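PDB 2ICS: deacetylase EF_0837 from Enterococcus faecalis, which deacetylates acetyl-(R)-mandelate with very low efficiency in vitro and is a zinc-dependent member of the amidohydrolase superfamily with two metal ions per subunit. Local coordinates for residues D4-N16 and G38-V52. Numbering follows the deposited sequence.
Sequences DYDLLIKNGQTVN and GSAKETIHLEPGTYV
Strands 7-10 and 42-45 run parallel, their axes 4.7 Å apart and 15° off alignment, and L8 and K10 alternate with E42, I44 and L46 in a ladder of backbone hydrogen bonds whose straightest rungs are I44 N to L8 O (2.7 Å) and K10 N to I44 O (2.8 Å). L7, I9, E42 and I44 share one face of this sheet. There CD1 of L7 lies against the backbone carbonyl of E42, and CG2 of I9, set anti to its own N, meets CD1 of L46 at 3.7 Å; L331 and I363 also pack on I9. On the other face CB of L8 rests on CB of A40, while CG of K10 touches CG2 of T43 before the bent lysine chain leads NZ away to E21 and the carbonyl of I36. At the corner, ND2 of N11 donates to L46 O (3.1 Å) from above the carbonyl plane and abuts CG of P48. The type II turn E47-T50 follows, E47 O taking both N and OG1 of T50. Past it, the extended Q13 side chain lies alongside Y51, amide and ring planes 28° apart, and a water joins OE1 to the phenol OH; V52 N donates to Q13 O (2.8 Å). This pairing places 42-45 at the margin of a four-stranded mixed sheet in the small β-domain that many amidohydrolases carry beside their metal-binding TIM barrel.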
loop_
_atom_site.group_PDB
_atom_site.type_symbol
_atom_site.label_atom_id
_atom_site.label_comp_id
_atom_site.label_asym_id
_atom_site.label_seq_id
_atom_site.Cartn_x
_atom_site.Cartn_y
_atom_site.Cartn_z
ATOM N N ASP A 4 22.572 27.371 0.625
ATOM C CA ASP A 4 22.126 26.901 -0.719
ATOM C C ASP A 4 21.417 25.554 -0.673
ATOM O O ASP A 4 21.880 24.607 -0.038
ATOM C CB ASP A 4 23.316 26.803 -1.683
ATOM C CG ASP A 4 23.390 27.976 -2.650
ATOM O OD1 ASP A 4 22.426 28.173 -3.422
ATOM O OD2 ASP A 4 24.413 28.697 -2.642
ATOM N N TYR A 5 20.283 25.493 -1.360
ATOM C CA TYR A 5 19.474 24.288 -1.466
ATOM C C TYR A 5 18.950 24.306 -2.891
ATOM O O TYR A 5 19.103 25.307 -3.595
ATOM C CB TYR A 5 18.278 24.331 -0.507
ATOM C CG TYR A 5 18.618 24.388 0.965
ATOM C CD1 TYR A 5 19.356 23.372 1.574
ATOM C CD2 TYR A 5 18.168 25.444 1.760
ATOM C CE1 TYR A 5 19.637 23.407 2.943
ATOM C CE2 TYR A 5 18.442 25.489 3.125
ATOM C CZ TYR A 5 19.176 24.469 3.712
ATOM O OH TYR A 5 19.446 24.514 5.064
ATOM N N ASP A 6 18.339 23.210 -3.321
ATOM C CA ASP A 6 17.772 23.149 -4.661
ATOM C C ASP A 6 16.308 23.557 -4.570
ATOM O O ASP A 6 15.808 24.309 -5.403
ATOM C CB ASP A 6 17.878 21.733 -5.239
ATOM C CG ASP A 6 19.317 21.283 -5.426
ATOM O OD1 ASP A 6 20.094 22.019 -6.071
ATOM O OD2 ASP A 6 19.672 20.192 -4.932
ATOM N N LEU A 7 15.628 23.062 -3.542
ATOM C CA LEU A 7 14.220 23.370 -3.356
ATOM C C LEU A 7 13.902 23.669 -1.905
ATOM O O LEU A 7 14.451 23.055 -0.992
ATOM C CB LEU A 7 13.355 22.205 -3.834
ATOM C CG LEU A 7 11.841 22.446 -3.798
ATOM C CD1 LEU A 7 11.488 23.600 -4.722
ATOM C CD2 LEU A 7 11.103 21.181 -4.225
ATOM N N LEU A 8 13.000 24.619 -1.700
ATOM C CA LEU A 8 12.604 25.011 -0.363
ATOM C C LEU A 8 11.091 25.178 -0.342
ATOM O O LEU A 8 10.522 25.851 -1.199
ATOM C CB LEU A 8 13.298 26.320 0.011
ATOM C CG LEU A 8 13.220 26.777 1.465
ATOM C CD1 LEU A 8 13.754 25.682 2.383
ATOM C CD2 LEU A 8 14.031 28.066 1.622
ATOM N N ILE A 9 10.444 24.553 0.636
ATOM C CA ILE A 9 8.993 24.612 0.766
ATOM C C ILE A 9 8.648 25.314 2.075
ATOM O O ILE A 9 9.021 24.852 3.155
ATOM C CB ILE A 9 8.410 23.187 0.744
ATOM C CG1 ILE A 9 8.882 22.473 -0.528
ATOM C CG2 ILE A 9 6.900 23.231 0.779
ATOM C CD1 ILE A 9 8.762 20.973 -0.464
ATOM N N LYS A 10 7.933 26.429 1.971
ATOM C CA LYS A 10 7.581 27.227 3.141
ATOM C C LYS A 10 6.089 27.287 3.444
ATOM O O LYS A 10 5.250 26.990 2.592
ATOM C CB LYS A 10 8.087 28.660 2.951
ATOM C CG LYS A 10 9.403 28.765 2.201
ATOM C CD LYS A 10 10.598 28.884 3.128
ATOM C CE LYS A 10 10.617 30.233 3.837
ATOM N NZ LYS A 10 11.858 30.397 4.649
ATOM N N ASN A 11 5.785 27.685 4.678
ATOM C CA ASN A 11 4.420 27.854 5.164
ATOM C C ASN A 11 3.597 26.575 5.276
ATOM O O ASN A 11 2.369 26.614 5.314
ATOM C CB ASN A 11 3.687 28.873 4.287
ATOM C CG ASN A 11 2.829 29.819 5.098
ATOM O OD1 ASN A 11 3.268 30.338 6.126
ATOM N ND2 ASN A 11 1.607 30.059 4.640
ATOM N N GLY A 12 4.275 25.440 5.348
ATOM C CA GLY A 12 3.566 24.184 5.467
ATOM C C GLY A 12 3.176 23.863 6.898
ATOM O O GLY A 12 3.609 24.519 7.845
ATOM N N GLN A 13 2.357 22.831 7.049
ATOM C CA GLN A 13 1.888 22.400 8.356
ATOM C C GLN A 13 1.647 20.900 8.290
ATOM O O GLN A 13 1.137 20.403 7.292
ATOM C CB GLN A 13 0.580 23.109 8.686
ATOM C CG GLN A 13 -0.011 22.732 10.017
ATOM C CD GLN A 13 -1.443 23.194 10.158
ATOM O OE1 GLN A 13 -2.041 23.078 11.229
ATOM N NE2 GLN A 13 -2.009 23.708 9.072
ATOM N N THR A 14 2.017 20.176 9.341
ATOM C CA THR A 14 1.793 18.742 9.348
ATOM C C THR A 14 0.365 18.496 9.810
ATOM O O THR A 14 -0.313 19.416 10.277
ATOM C CB THR A 14 2.760 17.998 10.296
ATOM O OG1 THR A 14 2.439 18.307 11.659
ATOM C CG2 THR A 14 4.199 18.398 10.002
ATOM N N VAL A 15 -0.086 17.255 9.664
ATOM C CA VAL A 15 -1.430 16.860 10.054
ATOM C C VAL A 15 -1.627 17.000 11.575
ATOM O O VAL A 15 -2.752 17.007 12.066
ATOM C CB VAL A 15 -1.704 15.398 9.595
ATOM C CG1 VAL A 15 -0.753 14.452 10.289
ATOM C CG2 VAL A 15 -3.144 15.012 9.858
ATOM N N ASN A 16 -0.528 17.115 12.315
ATOM C CA ASN A 16 -0.596 17.270 13.768
ATOM C C ASN A 16 -0.713 18.746 14.172
ATOM O O ASN A 16 -0.837 19.057 15.355
ATOM C CB ASN A 16 0.644 16.658 14.430
ATOM C CG ASN A 16 0.657 15.142 14.359
ATOM O OD1 ASN A 16 1.618 14.540 13.889
ATOM N ND2 ASN A 16 -0.412 14.520 14.832
ATOM N N GLY A 38 17.081 30.228 4.151
ATOM C CA GLY A 38 18.191 29.870 3.292
ATOM C C GLY A 38 17.903 30.148 1.834
ATOM O O GLY A 38 16.778 30.490 1.461
ATOM N N SER A 39 18.930 29.998 1.005
ATOM C CA SER A 39 18.807 30.228 -0.426
ATOM C C SER A 39 18.548 28.920 -1.173
ATOM O O SER A 39 19.004 27.855 -0.758
ATOM C CB SER A 39 20.085 30.889 -0.952
ATOM O OG SER A 39 21.243 30.227 -0.463
ATOM N N ALA A 40 17.809 29.007 -2.275
ATOM C CA ALA A 40 17.501 27.829 -3.070
ATOM C C ALA A 40 17.087 28.205 -4.487
ATOM O O ALA A 40 16.521 29.274 -4.715
ATOM C CB ALA A 40 16.400 27.019 -2.398
ATOM N N LYS A 41 17.377 27.314 -5.432
ATOM C CA LYS A 41 17.040 27.523 -6.837
ATOM C C LYS A 41 15.590 27.956 -6.971
ATOM O O LYS A 41 15.278 28.927 -7.660
ATOM C CB LYS A 41 17.260 26.233 -7.633
ATOM C CG LYS A 41 18.710 25.775 -7.703
ATOM C CD LYS A 41 19.564 26.724 -8.537
ATOM C CE LYS A 41 19.201 26.677 -10.021
ATOM N NZ LYS A 41 17.816 27.153 -10.314
ATOM N N GLU A 42 14.701 27.221 -6.315
ATOM C CA GLU A 42 13.286 27.540 -6.352
ATOM C C GLU A 42 12.713 27.407 -4.948
ATOM O O GLU A 42 13.140 26.552 -4.168
ATOM C CB GLU A 42 12.543 26.605 -7.312
ATOM C CG GLU A 42 11.255 27.207 -7.860
ATOM C CD GLU A 42 10.470 26.245 -8.730
ATOM O OE1 GLU A 42 11.089 25.559 -9.571
ATOM O OE2 GLU A 42 9.230 26.182 -8.580
ATOM N N THR A 43 11.751 28.264 -4.632
ATOM C CA THR A 43 11.114 28.248 -3.324
ATOM C C THR A 43 9.607 28.251 -3.492
ATOM O O THR A 43 9.061 29.059 -4.239
ATOM C CB THR A 43 11.530 29.478 -2.487
ATOM O OG1 THR A 43 12.945 29.444 -2.266
ATOM C CG2 THR A 43 10.808 29.487 -1.138
ATOM N N ILE A 44 8.936 27.336 -2.804
ATOM C CA ILE A 44 7.487 27.248 -2.881
ATOM C C ILE A 44 6.870 27.852 -1.626
ATOM O O ILE A 44 7.295 27.556 -0.508
ATOM C CB ILE A 44 7.019 25.782 -3.015
ATOM C CG1 ILE A 44 7.524 25.195 -4.337
ATOM C CG2 ILE A 44 5.496 25.709 -2.946
ATOM C CD1 ILE A 44 7.136 23.739 -4.548
ATOM N N HIS A 45 5.875 28.708 -1.823
ATOM C CA HIS A 45 5.192 29.361 -0.716
ATOM C C HIS A 45 3.756 28.863 -0.670
ATOM O O HIS A 45 2.890 29.360 -1.384
ATOM C CB HIS A 45 5.238 30.880 -0.903
ATOM C CG HIS A 45 6.627 31.438 -0.916
ATOM N ND1 HIS A 45 7.372 31.606 0.233
ATOM C CD2 HIS A 45 7.432 31.805 -1.940
ATOM C CE1 HIS A 45 8.573 32.053 -0.084
ATOM N NE2 HIS A 45 8.638 32.180 -1.398
ATOM N N LEU A 46 3.515 27.867 0.173
ATOM C CA LEU A 46 2.190 27.278 0.312
ATOM C C LEU A 46 1.186 28.248 0.918
ATOM O O LEU A 46 1.560 29.184 1.623
ATOM C CB LEU A 46 2.274 26.017 1.180
ATOM C CG LEU A 46 3.236 24.953 0.646
ATOM C CD1 LEU A 46 3.406 23.848 1.665
ATOM C CD2 LEU A 46 2.708 24.409 -0.668
ATOM N N GLU A 47 -0.090 28.025 0.625
ATOM C CA GLU A 47 -1.154 28.858 1.164
ATOM C C GLU A 47 -1.369 28.448 2.610
ATOM O O GLU A 47 -1.221 27.278 2.953
ATOM C CB GLU A 47 -2.457 28.641 0.391
ATOM C CG GLU A 47 -2.466 29.219 -1.012
ATOM C CD GLU A 47 -2.159 30.706 -1.021
ATOM O OE1 GLU A 47 -2.816 31.460 -0.268
ATOM O OE2 GLU A 47 -1.259 31.119 -1.784
ATOM N N PRO A 48 -1.715 29.405 3.481
ATOM C CA PRO A 48 -1.944 29.082 4.892
ATOM C C PRO A 48 -3.014 28.004 5.021
ATOM O O PRO A 48 -4.045 28.066 4.347
ATOM C CB PRO A 48 -2.394 30.419 5.479
ATOM C CG PRO A 48 -1.627 31.411 4.652
ATOM C CD PRO A 48 -1.810 30.857 3.253
ATOM N N GLY A 49 -2.764 27.014 5.872
ATOM C CA GLY A 49 -3.729 25.946 6.057
ATOM C C GLY A 49 -3.444 24.724 5.201
ATOM O O GLY A 49 -4.204 23.754 5.213
ATOM N N THR A 50 -2.352 24.768 4.449
ATOM C CA THR A 50 -1.977 23.644 3.598
ATOM C C THR A 50 -1.151 22.643 4.405
ATOM O O THR A 50 -0.257 23.023 5.165
ATOM C CB THR A 50 -1.147 24.109 2.378
ATOM O OG1 THR A 50 -1.901 25.056 1.611
ATOM C CG2 THR A 50 -0.797 22.924 1.493
ATOM N N TYR A 51 -1.459 21.363 4.241
ATOM C CA TYR A 51 -0.740 20.316 4.957
ATOM C C TYR A 51 0.372 19.724 4.104
ATOM O O TYR A 51 0.336 19.795 2.870
ATOM C CB TYR A 51 -1.702 19.202 5.372
ATOM C CG TYR A 51 -2.780 19.639 6.333
ATOM C CD1 TYR A 51 -2.497 19.848 7.682
ATOM C CD2 TYR A 51 -4.088 19.846 5.896
ATOM C CE1 TYR A 51 -3.491 20.250 8.573
ATOM C CE2 TYR A 51 -5.092 20.252 6.780
ATOM C CZ TYR A 51 -4.784 20.452 8.116
ATOM O OH TYR A 51 -5.764 20.866 8.988
ATOM N N VAL A 52 1.355 19.138 4.779
ATOM C CA VAL A 52 2.493 18.505 4.126
ATOM C C VAL A 52 2.863 17.254 4.916
ATOM O O VAL A 52 2.828 17.255 6.151
ATOM C CB VAL A 52 3.740 19.422 4.108
ATOM C CG1 VAL A 52 4.812 18.817 3.215
ATOM C CG2 VAL A 52 3.370 20.817 3.638
HETATM O O HOH W 1 -0.094 25.750 6.495
HETATM O O HOH W 2 -4.948 21.765 11.526
HETATM O O HOH W 3 1.251 15.562 7.841
#